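Local atomic coordinates of antifreeze protein (Uncultured bacterium, PDB entry 6EIO), a protein that binds ice and probably restrains the growth of its crystals, as expected of an antifreeze protein of an Antarctic microbial consortium. Residues Y122-L128 and I149-L155; T91-N95 and V194-E198; G133-A139 and R161-G167. All coordinates share one frame; numbering follows the deposited sequence.

Contact 1: Y122-L128 and I149-L155; sequences YKSTSSL and IQIASTL
Tyr122 and Gln150 open the parallel pairing: Gln150 N donates to Tyr122 O in an almost straight bond (2.8 Å, 171° at the hydrogen). On the face shared by Tyr122 and Ile149, Tyr122 CB rests 4.0 Å from Ile149 CG1, while the phenol leads away and ends in a hydrogen bond from its hydroxyl to Thr118 O. Lys123 lies on the other face and crosses the Gln150 side chain, its CB 3.6 Å from Gln150 OE1; the amide is held from its NE2 end, which bonds to Ala97 O and Arg100 O. Ser124 N then binds Gln150 O, and Ser124 O receives Ala152 N. With OG opposite its own nitrogen (chi1 -178°), Ser124 reaches forward across the turn and donates to Ser126 O (2.7 Å), coming from above that carbonyl plane. Thr125 O lies 3.6 Å from Ala152 CB. In one of its two conformers, Ser127 OG hydrogen-bonds Thr154 OG1 at 2.7 Å. Leu128 N returns to regular pairing, bonding Thr154 O nearly end-on at 2.9 Å, and a water bridges Leu128 O and Thr154 OG1. Inside the bend, Leu128 CD2 packs 3.8 Å from Ile151 CD1, the two side chains crossing at about a right angle. The contact thus stacks two successive coils of the solenoid where each turns a corner: strands 120-124 and 147-151 run side by side, strand 174-178 follows with Trp176 against Ile149 and Leu155, and beyond the corner Leu155 meets Ala182 and Phe184 of strand 182-184.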
# COMPACT_ATOMS: atom_id res chain seq x y z
N TYR A 122 -14.21 2.62 -0.97
CA TYR A 122 -14.46 1.69 -2.07
C TYR A 122 -14.34 0.27 -1.55
O TYR A 122 -13.46 -0.01 -0.72
CB TYR A 122 -13.43 1.89 -3.17
CG TYR A 122 -13.53 3.25 -3.83
CD1 TYR A 122 -12.83 4.35 -3.33
CD2 TYR A 122 -14.35 3.44 -4.93
CE1 TYR A 122 -12.94 5.60 -3.92
CE2 TYR A 122 -14.47 4.67 -5.53
CZ TYR A 122 -13.75 5.75 -5.04
OH TYR A 122 -13.88 6.95 -5.68
N LYS A 123 -15.19 -0.61 -2.06
CA LYS A 123 -15.17 -2.01 -1.66
C LYS A 123 -15.21 -2.92 -2.88
O LYS A 123 -16.13 -2.83 -3.71
CB LYS A 123 -16.35 -2.34 -0.75
CG LYS A 123 -16.40 -3.78 -0.31
CD LYS A 123 -17.54 -4.02 0.66
CE LYS A 123 -17.42 -5.38 1.32
NZ LYS A 123 -16.13 -5.53 2.07
N SER A 124 -14.24 -3.81 -2.96
CA SER A 124 -14.18 -4.88 -3.95
C SER A 124 -14.45 -6.21 -3.26
O SER A 124 -13.74 -6.59 -2.33
CB SER A 124 -12.82 -4.91 -4.63
OG SER A 124 -12.78 -5.92 -5.62
N THR A 125 -15.46 -6.93 -3.73
CA THR A 125 -15.80 -8.23 -3.19
C THR A 125 -15.04 -9.36 -3.88
O THR A 125 -15.25 -10.52 -3.54
CB THR A 125 -17.30 -8.49 -3.28
OG1 THR A 125 -17.69 -8.44 -4.66
CG2 THR A 125 -18.09 -7.46 -2.48
N SER A 126 -14.21 -9.04 -4.86
CA SER A 126 -13.38 -10.02 -5.56
C SER A 126 -12.00 -9.38 -5.77
O SER A 126 -11.65 -8.38 -5.14
CB SER A 126 -14.09 -10.48 -6.84
OG SER A 126 -14.38 -9.37 -7.68
N SER A 127 -11.21 -9.94 -6.67
CA SER A 127 -9.88 -9.40 -6.89
C SER A 127 -9.97 -8.04 -7.59
O SER A 127 -10.85 -7.79 -8.42
CB SER A 127 -9.03 -10.34 -7.74
OG SER A 127 -8.66 -11.51 -7.02
N LEU A 128 -9.03 -7.16 -7.22
CA LEU A 128 -8.92 -5.83 -7.80
C LEU A 128 -7.59 -5.76 -8.55
O LEU A 128 -6.58 -6.26 -8.05
CB LEU A 128 -8.97 -4.76 -6.71
CG LEU A 128 -9.22 -3.33 -7.20
CD1 LEU A 128 -10.64 -3.18 -7.73
CD2 LEU A 128 -8.98 -2.36 -6.06
N ILE A 149 -9.59 1.76 0.08
CA ILE A 149 -10.05 0.69 -0.79
C ILE A 149 -9.95 -0.63 -0.05
O ILE A 149 -8.86 -1.03 0.38
CB ILE A 149 -9.29 0.63 -2.11
CG1 ILE A 149 -9.42 1.95 -2.86
CG2 ILE A 149 -9.85 -0.50 -2.97
CD1 ILE A 149 -8.49 2.06 -4.03
N GLN A 150 -11.10 -1.30 0.10
CA GLN A 150 -11.22 -2.58 0.78
C GLN A 150 -11.28 -3.68 -0.28
O GLN A 150 -12.10 -3.58 -1.21
CB GLN A 150 -12.52 -2.65 1.58
CG GLN A 150 -12.64 -1.54 2.61
CD GLN A 150 -14.03 -1.46 3.21
OE1 GLN A 150 -15.03 -1.73 2.53
NE2 GLN A 150 -14.10 -1.07 4.46
N ILE A 151 -10.44 -4.70 -0.17
CA ILE A 151 -10.32 -5.72 -1.21
C ILE A 151 -10.46 -7.10 -0.58
O ILE A 151 -9.62 -7.51 0.23
CB ILE A 151 -8.99 -5.58 -1.97
CG1 ILE A 151 -8.88 -4.17 -2.57
CG2 ILE A 151 -8.89 -6.65 -3.05
CD1 ILE A 151 -7.48 -3.79 -2.93
N ALA A 152 -11.50 -7.83 -0.98
CA ALA A 152 -11.82 -9.13 -0.37
C ALA A 152 -10.87 -10.25 -0.78
O ALA A 152 -10.81 -11.27 -0.10
CB ALA A 152 -13.23 -9.56 -0.77
N SER A 153 -10.07 -10.02 -1.81
CA SER A 153 -9.22 -11.04 -2.39
C SER A 153 -7.83 -10.44 -2.61
O SER A 153 -7.23 -9.88 -1.69
CB SER A 153 -9.88 -11.60 -3.65
OG SER A 153 -9.13 -12.71 -4.09
N THR A 154 -7.30 -10.59 -3.82
CA THR A 154 -5.98 -10.10 -4.18
C THR A 154 -6.03 -8.74 -4.85
O THR A 154 -7.05 -8.31 -5.39
CB THR A 154 -5.28 -11.11 -5.11
OG1 THR A 154 -6.06 -11.22 -6.31
CG2 THR A 154 -5.11 -12.47 -4.47
N LEU A 155 -4.86 -8.09 -4.83
CA LEU A 155 -4.60 -6.84 -5.52
C LEU A 155 -3.41 -7.07 -6.45
O LEU A 155 -2.34 -7.45 -5.96
CB LEU A 155 -4.25 -5.74 -4.51
CG LEU A 155 -3.75 -4.42 -5.09
CD1 LEU A 155 -4.77 -3.75 -6.00
CD2 LEU A 155 -3.36 -3.49 -3.95
O HOH W 1 -5.97 -9.08 -8.37

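Contact 2: T91-N95 and V194-E198; sequences TTAYN and VIALE
Tyr94 sets its ring beside the backbone of Ile195 and Leu197. The ring edge faces the carbonyl: Tyr94 CD2 is 3.8 Å from Ile195 O, which lies near the ring plane. At the far end, the phenol oxygen lies over the side chain of Leu197, with Tyr94 OH 3.7 Å from Leu197 CB. Nearer the helix, Tyr94 CB touches Ile195 CG2 at 3.9 Å, the two side chains sliding past each other in opposite directions. The other branch of Ile195 serves the preceding helix residue, its CD1 reaching Ala93 CB at 3.9 Å. Ile195 thus fits between the two helix residues, CG2 against Tyr94 and CD1 against Ala93. Tyr94 reaches this far because its CG is trans to the nitrogen of its own backbone (chi1 178°), which swings the ring off the helix toward the strand. All these touches are van der Waals in kind. They dock the long helix 81-99 against the flank of the right-handed beta-solenoid characteristic of this ice-binding family; the helix segment passes the strand segment almost at right angles (96°), with 8.9 Å between axes. Arg215 forms a cation-pi pair with the Tyr94 ring, and Gln177 also touches Tyr94; Asn95 ND2 lies at the ring edge, in its plane. Were the ring cut back to an alanine here, Ile195 and Leu197 would probably face a gap and Arg215 would lose its aromatic partner. Ile195 is fixed by backbone bonds to Trp176 and Val178, while Val194 and Ala196 bond to strand 207-214 through Arg211 and Leu213. In the helix, Asn95 N donates to Thr91 O.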
# COMPACT_ATOMS: atom_id res chain seq x y z
N THR A 91 -2.03 -4.50 12.44
CA THR A 91 -3.28 -5.23 12.67
C THR A 91 -4.42 -4.27 12.97
O THR A 91 -5.50 -4.36 12.39
CB THR A 91 -3.08 -6.25 13.78
OG1 THR A 91 -2.15 -7.22 13.30
CG2 THR A 91 -4.41 -6.91 14.18
N THR A 92 -4.16 -3.30 13.86
CA THR A 92 -5.18 -2.30 14.16
C THR A 92 -5.62 -1.55 12.90
O THR A 92 -6.81 -1.37 12.65
CB THR A 92 -4.62 -1.33 15.21
OG1 THR A 92 -4.35 -2.07 16.40
CG2 THR A 92 -5.57 -0.16 15.50
N ALA A 93 -4.65 -1.11 12.10
CA ALA A 93 -4.95 -0.35 10.89
C ALA A 93 -5.73 -1.19 9.88
O ALA A 93 -6.67 -0.71 9.25
CB ALA A 93 -3.66 0.17 10.26
N TYR A 94 -5.31 -2.45 9.70
CA TYR A 94 -6.01 -3.36 8.80
C TYR A 94 -7.47 -3.52 9.22
O TYR A 94 -8.39 -3.44 8.40
CB TYR A 94 -5.29 -4.71 8.85
CG TYR A 94 -5.92 -5.79 8.00
CD1 TYR A 94 -7.00 -6.54 8.48
CD2 TYR A 94 -5.43 -6.09 6.73
CE1 TYR A 94 -7.55 -7.56 7.72
CE2 TYR A 94 -5.99 -7.10 5.97
CZ TYR A 94 -7.04 -7.84 6.46
OH TYR A 94 -7.56 -8.83 5.68
N ASN A 95 -7.69 -3.76 10.51
CA ASN A 95 -9.05 -3.98 10.99
C ASN A 95 -9.88 -2.70 10.87
O ASN A 95 -11.07 -2.76 10.53
CB ASN A 95 -9.02 -4.47 12.44
CG ASN A 95 -8.49 -5.88 12.61
OD1 ASN A 95 -7.99 -6.23 13.71
ND2 ASN A 95 -8.61 -6.70 11.60
N VAL A 194 -0.24 -0.13 1.35
CA VAL A 194 -0.82 -1.45 1.09
C VAL A 194 -0.71 -2.25 2.38
O VAL A 194 0.40 -2.47 2.86
CB VAL A 194 -0.09 -2.15 -0.07
CG1 VAL A 194 -0.69 -3.52 -0.31
CG2 VAL A 194 -0.14 -1.30 -1.33
N ILE A 195 -1.84 -2.67 2.93
CA ILE A 195 -1.86 -3.47 4.15
C ILE A 195 -2.49 -4.81 3.78
O ILE A 195 -3.70 -4.88 3.57
CB ILE A 195 -2.62 -2.82 5.31
CG1 ILE A 195 -2.31 -1.33 5.43
CG2 ILE A 195 -2.27 -3.57 6.59
CD1 ILE A 195 -3.07 -0.64 6.53
N ALA A 196 -1.66 -5.84 3.67
CA ALA A 196 -2.11 -7.16 3.24
C ALA A 196 -2.11 -8.13 4.41
O ALA A 196 -1.20 -8.12 5.25
CB ALA A 196 -1.22 -7.73 2.14
N LEU A 197 -3.11 -9.00 4.45
CA LEU A 197 -3.13 -10.03 5.48
C LEU A 197 -1.97 -11.00 5.31
O LEU A 197 -1.36 -11.45 6.30
CB LEU A 197 -4.46 -10.78 5.44
CG LEU A 197 -4.65 -11.83 6.54
CD1 LEU A 197 -4.64 -11.18 7.92
CD2 LEU A 197 -5.93 -12.58 6.32
N GLU A 198 -1.70 -11.37 4.06
CA GLU A 198 -0.73 -12.42 3.75
C GLU A 198 0.55 -11.80 3.20
O GLU A 198 1.33 -11.25 3.98
CB GLU A 198 -1.37 -13.50 2.86
CG GLU A 198 -2.50 -14.25 3.60
CD GLU A 198 -2.03 -15.11 4.79
OE1 GLU A 198 -0.81 -15.31 4.98
OE2 GLU A 198 -2.92 -15.61 5.51

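Contact 3: G133-A139 and R161-G167; sequences GDVTFDA and RKVLLSG. With SO4 (sulfate ion), chain C.
Val163 fits its two methyls against two neighbours: CG1 meets the Phe137 ring obliquely, 3.6 Å from Phe137 CD1, and CG2 lies beside Val135 CG1 in one conformer of Val135. Phe137 turns a ring edge toward Leu164 O, which accepts the hydrogen bond of Phe137 N. On the opposite face, Leu164 fills the dip between Asp134 and Thr136: its CD1 sits 3.8 Å from Asp134 CB, while Leu164 CB backs onto Thr136 OG1. One step on, the Thr136 CG2 methyl nudges Ser166 OG at 3.5 Å. Strands 135-138 and 163-166 are parallel neighbours in successive coils of the beta-solenoid, joined by bonds such as Leu164 N to Val135 O (2.8 Å, 173°), with Leu117 of the adjoining strand 116-117, on the other side of 135-138, against Val135 and Phe137. Phe137 also meets Phe147 edge-to-face. At the start, Asp134 lies alongside Lys162; its OD1 takes a weak bond from Lys162 N, and a water links Asp134 OD2 to Lys162 NZ. At the far end Gly167 has a positive phi (60°) and leaves room where a side chain would strike Asp138 OD1, which bonds to Leu140 N. In a sulfate, probably from the crystallisation liquor, O1 takes a hydrogen bond from Gly167 N at 2.8 Å and O2 one from Ser166 OG.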
# COMPACT_ATOMS: atom_id res chain seq x y z
N GLY A 133 -4.10 0.17 -18.72
CA GLY A 133 -4.18 1.51 -18.23
C GLY A 133 -3.94 1.72 -16.74
O GLY A 133 -3.71 0.82 -15.91
N ASP A 134 -3.99 2.99 -16.43
CA ASP A 134 -3.54 3.49 -15.14
C ASP A 134 -4.76 3.85 -14.30
O ASP A 134 -5.82 4.15 -14.84
CB ASP A 134 -2.67 4.72 -15.33
CG ASP A 134 -1.49 4.45 -16.23
OD1 ASP A 134 -0.84 3.40 -16.05
OD2 ASP A 134 -1.21 5.28 -17.13
N VAL A 135 -4.62 3.84 -12.98
CA VAL A 135 -5.68 4.31 -12.11
C VAL A 135 -5.27 5.66 -11.54
O VAL A 135 -4.13 5.84 -11.12
CB VAL A 135 -6.04 3.27 -11.02
CG1 VAL A 135 -4.84 2.98 -10.08
CG2 VAL A 135 -7.30 3.73 -10.24
N THR A 136 -6.20 6.61 -11.55
CA THR A 136 -5.94 7.96 -11.07
C THR A 136 -6.77 8.23 -9.83
O THR A 136 -7.98 8.01 -9.83
CB THR A 136 -6.27 8.99 -12.16
OG1 THR A 136 -5.45 8.74 -13.30
CG2 THR A 136 -6.01 10.40 -11.68
N PHE A 137 -6.11 8.71 -8.78
CA PHE A 137 -6.79 9.22 -7.59
C PHE A 137 -6.84 10.73 -7.73
O PHE A 137 -5.80 11.37 -7.88
CB PHE A 137 -6.03 8.81 -6.34
CG PHE A 137 -6.16 7.33 -6.06
CD1 PHE A 137 -5.35 6.40 -6.68
CD2 PHE A 137 -7.12 6.88 -5.20
CE1 PHE A 137 -5.54 5.05 -6.44
CE2 PHE A 137 -7.28 5.54 -4.95
CZ PHE A 137 -6.50 4.61 -5.58
N ASP A 138 -8.05 11.29 -7.70
CA ASP A 138 -8.26 12.71 -7.96
C ASP A 138 -8.96 13.31 -6.75
O ASP A 138 -10.08 12.93 -6.41
CB ASP A 138 -9.08 12.88 -9.24
CG ASP A 138 -9.11 14.30 -9.77
OD1 ASP A 138 -9.15 15.25 -8.95
OD2 ASP A 138 -9.11 14.44 -11.03
N ALA A 139 -8.24 14.20 -6.05
CA ALA A 139 -8.73 14.81 -4.82
C ALA A 139 -9.57 16.06 -5.07
O ALA A 139 -10.02 16.69 -4.10
CB ALA A 139 -7.58 15.14 -3.87
N ARG A 161 2.01 -0.70 -15.15
CA ARG A 161 0.82 0.03 -14.71
C ARG A 161 1.22 1.13 -13.72
O ARG A 161 2.24 1.03 -13.03
CB ARG A 161 -0.18 -0.88 -13.97
CG ARG A 161 -0.71 -2.09 -14.73
CD ARG A 161 -1.23 -1.77 -16.11
NE ARG A 161 -0.15 -1.83 -17.11
CZ ARG A 161 0.00 -1.00 -18.13
NH1 ARG A 161 -0.85 -0.01 -18.34
NH2 ARG A 161 1.03 -1.18 -18.95
N LYS A 162 0.37 2.16 -13.62
CA LYS A 162 0.67 3.27 -12.73
C LYS A 162 -0.54 3.63 -11.88
O LYS A 162 -1.69 3.58 -12.34
CB LYS A 162 1.09 4.52 -13.50
CG LYS A 162 2.19 4.24 -14.54
CD LYS A 162 2.41 5.40 -15.48
CE LYS A 162 3.34 5.01 -16.62
NZ LYS A 162 3.43 6.10 -17.63
N VAL A 163 -0.25 4.05 -10.65
CA VAL A 163 -1.16 4.81 -9.81
C VAL A 163 -0.76 6.28 -9.94
O VAL A 163 0.38 6.64 -9.61
CB VAL A 163 -1.10 4.37 -8.34
CG1 VAL A 163 -2.01 5.26 -7.50
CG2 VAL A 163 -1.49 2.90 -8.21
N LEU A 164 -1.68 7.08 -10.45
CA LEU A 164 -1.45 8.49 -10.71
C LEU A 164 -2.25 9.34 -9.73
O LEU A 164 -3.30 8.92 -9.23
CB LEU A 164 -1.87 8.82 -12.16
CG LEU A 164 -1.13 8.01 -13.22
CD1 LEU A 164 -1.71 8.30 -14.60
CD2 LEU A 164 0.37 8.29 -13.20
N LEU A 165 -1.75 10.55 -9.50
CA LEU A 165 -2.37 11.53 -8.62
C LEU A 165 -2.78 12.74 -9.42
O LEU A 165 -1.99 13.27 -10.21
CB LEU A 165 -1.38 11.97 -7.53
CG LEU A 165 -0.79 10.85 -6.68
CD1 LEU A 165 0.33 11.42 -5.79
CD2 LEU A 165 -1.82 10.16 -5.84
N SER A 166 -4.00 13.21 -9.17
CA SER A 166 -4.51 14.43 -9.78
C SER A 166 -5.28 15.23 -8.73
O SER A 166 -5.68 14.71 -7.69
CB SER A 166 -5.45 14.13 -10.96
OG SER A 166 -4.75 13.66 -12.09
N GLY A 167 -5.52 16.49 -9.05
CA GLY A 167 -6.35 17.31 -8.19
C GLY A 167 -5.81 17.47 -6.79
O GLY A 167 -6.58 17.69 -5.85
S SO4 C . -3.18 17.39 -12.10
O1 SO4 C . -4.35 17.67 -11.31
O2 SO4 C . -3.19 16.05 -12.71
O3 SO4 C . -3.06 18.40 -13.13
O4 SO4 C . -2.02 17.47 -11.21
O HOH W 2 0.81 6.27 -18.59

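In the fold
Contacts 1 and 3 each join neighbouring coils of the solenoid through parallel strands, on different walls. Their segments alternate along the chain, strand 147-151 following strand 135-138, and they meet where Ile149 packs on Phe137, although their centres lie about 17 Å apart. Both combine backbone bonds with a mainly apolar face and a largely polar one, with exceptions such as Ser124 and Leu164. Contact 2 differs: it is the most buried, joins a helix to a strand, has no hydrogen bond between its segments and rests mainly on apolar and aromatic packing. It still shares the wall of contact 1, since strand 174-178 lies between strands 147-151 and 193-196. Contact 3 lies across the chain's centre from contact 2.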